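Side-chain contact in reducing end xylose-releasing exo-oligoxylanase (Bacillus halodurans, PDB 1WU4), which hydrolyses xylooligosaccharides of three or more units, releasing xylose from the reducing end with inversion of anomeric configuration: residues Glu301-Tyr306 against Val321-Thr326. The protein carries 1 engineered substitution. Sequence-based numbering, arbitrary orientation.
Sequences EDYRRY and VGLIAT
Y303 carries nearly all of the contact from its side, laying one flank of its ring against L323 and I324 of the helix 320-329, with no hydrogen bond between the segments. The L323 methyl CD2 approaches the ring obliquely and comes within 3.6 Å of Y303 CD2. I324 arrives differently: its CG1 lies near the ring plane, at the edge, 3.9 Å from Y303 CE2, and the two side chains cross at about a right angle. L323 reaches the ring because its CG stands anti to the backbone N (chi1 177°), whereas I324 turns CG1 anti to its carbonyl carbon.

Around this first shell, F295 meets the Y303 ring edge-to-face, and L346 of helix 340-348 touches both Y303 and I324. Cutting Y303 back to an alanine would probably open a gap beside L323 and I324 and leave F295 without its edge-to-face partner. The chain on either side of Y303 is held by local bonds: Y306 OH accepts a hydrogen bond from the backbone N of R304 (3.1 Å). In a side-on salt bridge, R304 NH2 takes the syn lone pair of D302 OD1, while NE reaches the same oxygen from above the carboxylate plane.

The example illustrates how an (alpha/alpha)6 barrel, the fold of glycoside hydrolase family 8, seats a connecting segment: one buried aromatic side chain packs a loop and short strand against a barrel helix.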
loop_
_atom_site.group_PDB
_atom_site.type_symbol
_atom_site.label_atom_id
_atom_site.label_comp_id
_atom_site.label_asym_id
_atom_site.label_seq_id
_atom_site.Cartn_x
_atom_site.Cartn_y
_atom_site.Cartn_z
ATOM N N GLU A 301 -9.950 3.867 21.212
ATOM C CA GLU A 301 -9.763 5.204 21.755
ATOM C C GLU A 301 -8.476 5.295 22.571
ATOM O O GLU A 301 -7.954 6.388 22.803
ATOM C CB GLU A 301 -10.959 5.590 22.634
ATOM C CG GLU A 301 -12.317 5.482 21.946
ATOM C CD GLU A 301 -12.939 4.098 22.064
ATOM O OE1 GLU A 301 -12.318 3.110 21.619
ATOM O OE2 GLU A 301 -14.062 3.999 22.603
ATOM N N ASP A 302 -7.963 4.141 22.993
ATOM C CA ASP A 302 -6.746 4.085 23.795
ATOM C C ASP A 302 -5.506 3.622 23.029
ATOM O O ASP A 302 -4.421 3.537 23.606
ATOM C CB ASP A 302 -6.969 3.172 25.008
ATOM C CG ASP A 302 -5.801 3.190 25.980
ATOM O OD1 ASP A 302 -5.459 4.283 26.483
ATOM O OD2 ASP A 302 -5.227 2.112 26.245
ATOM N N TYR A 303 -5.654 3.315 21.740
ATOM C CA TYR A 303 -4.506 2.876 20.945
ATOM C C TYR A 303 -3.383 3.906 21.051
ATOM O O TYR A 303 -3.615 5.108 20.914
ATOM C CB TYR A 303 -4.873 2.712 19.467
ATOM C CG TYR A 303 -5.797 1.561 19.119
ATOM C CD1 TYR A 303 -6.033 0.507 20.006
ATOM C CD2 TYR A 303 -6.395 1.508 17.863
ATOM C CE1 TYR A 303 -6.843 -0.575 19.635
ATOM C CE2 TYR A 303 -7.195 0.446 17.487
ATOM C CZ TYR A 303 -7.417 -0.595 18.368
ATOM O OH TYR A 303 -8.204 -1.643 17.950
ATOM N N ARG A 304 -2.166 3.426 21.276
ATOM C CA ARG A 304 -1.002 4.297 21.415
ATOM C C ARG A 304 0.066 3.949 20.397
ATOM O O ARG A 304 -0.136 3.124 19.508
ATOM C CB ARG A 304 -0.342 4.099 22.784
ATOM C CG ARG A 304 -1.267 3.985 23.972
ATOM C CD ARG A 304 -1.931 5.302 24.283
ATOM N NE ARG A 304 -2.689 5.223 25.528
ATOM C CZ ARG A 304 -2.142 5.203 26.741
ATOM N NH1 ARG A 304 -0.822 5.263 26.882
ATOM N NH2 ARG A 304 -2.915 5.115 27.815
ATOM N N ARG A 305 1.201 4.621 20.546
ATOM C CA ARG A 305 2.384 4.319 19.767
ATOM C C ARG A 305 2.965 3.280 20.730
ATOM O O ARG A 305 2.904 3.470 21.949
ATOM C CB ARG A 305 3.335 5.519 19.691
ATOM C CG ARG A 305 4.674 5.201 19.013
ATOM C CD ARG A 305 5.718 6.286 19.251
ATOM N NE ARG A 305 5.372 7.563 18.632
ATOM C CZ ARG A 305 5.613 7.882 17.364
ATOM N NH1 ARG A 305 6.208 7.017 16.551
ATOM N NH2 ARG A 305 5.273 9.080 16.910
ATOM N N TYR A 306 3.492 2.181 20.210
ATOM C CA TYR A 306 4.067 1.146 21.070
ATOM C C TYR A 306 5.458 0.783 20.592
ATOM O O TYR A 306 5.740 0.847 19.393
ATOM C CB TYR A 306 3.242 -0.145 21.019
ATOM C CG TYR A 306 1.778 -0.006 21.346
ATOM C CD1 TYR A 306 1.327 -0.052 22.665
ATOM C CD2 TYR A 306 0.840 0.180 20.333
ATOM C CE1 TYR A 306 -0.026 0.084 22.966
ATOM C CE2 TYR A 306 -0.508 0.321 20.621
ATOM C CZ TYR A 306 -0.935 0.273 21.935
ATOM O OH TYR A 306 -2.274 0.434 22.206
ATOM N N VAL A 321 -8.324 4.592 13.194
ATOM C CA VAL A 321 -9.246 3.991 12.231
ATOM C C VAL A 321 -8.433 3.203 11.199
ATOM O O VAL A 321 -8.817 2.103 10.803
ATOM C CB VAL A 321 -10.114 5.072 11.533
ATOM C CG1 VAL A 321 -10.911 4.455 10.390
ATOM C CG2 VAL A 321 -11.068 5.694 12.547
ATOM N N GLY A 322 -7.302 3.763 10.777
ATOM C CA GLY A 322 -6.451 3.068 9.829
ATOM C C GLY A 322 -5.919 1.784 10.448
ATOM O O GLY A 322 -5.831 0.756 9.778
ATOM N N LEU A 323 -5.554 1.839 11.727
ATOM C CA LEU A 323 -5.054 0.652 12.413
ATOM C C LEU A 323 -6.141 -0.428 12.426
ATOM O O LEU A 323 -5.868 -1.591 12.135
ATOM C CB LEU A 323 -4.614 1.011 13.841
ATOM C CG LEU A 323 -4.123 -0.129 14.743
ATOM C CD1 LEU A 323 -3.084 -0.979 14.017
ATOM C CD2 LEU A 323 -3.535 0.458 16.018
ATOM N N ILE A 324 -7.371 -0.041 12.756
ATOM C CA ILE A 324 -8.490 -0.980 12.776
ATOM C C ILE A 324 -8.657 -1.626 11.400
ATOM O O ILE A 324 -8.796 -2.845 11.284
ATOM C CB ILE A 324 -9.811 -0.266 13.161
ATOM C CG1 ILE A 324 -9.771 0.143 14.633
ATOM C CG2 ILE A 324 -11.010 -1.169 12.871
ATOM C CD1 ILE A 324 -10.970 0.971 15.068
ATOM N N ALA A 325 -8.640 -0.804 10.356
ATOM C CA ALA A 325 -8.799 -1.301 8.995
ATOM C C ALA A 325 -7.714 -2.296 8.601
ATOM O O ALA A 325 -8.007 -3.338 8.015
ATOM C CB ALA A 325 -8.812 -0.134 8.012
ATOM N N THR A 326 -6.461 -1.980 8.918
ATOM C CA THR A 326 -5.374 -2.878 8.550
ATOM C C THR A 326 -5.410 -4.184 9.332
ATOM O O THR A 326 -5.146 -5.245 8.768
ATOM C CB THR A 326 -3.989 -2.212 8.717
ATOM O OG1 THR A 326 -3.795 -1.820 10.081
ATOM C CG2 THR A 326 -3.873 -0.990 7.806
#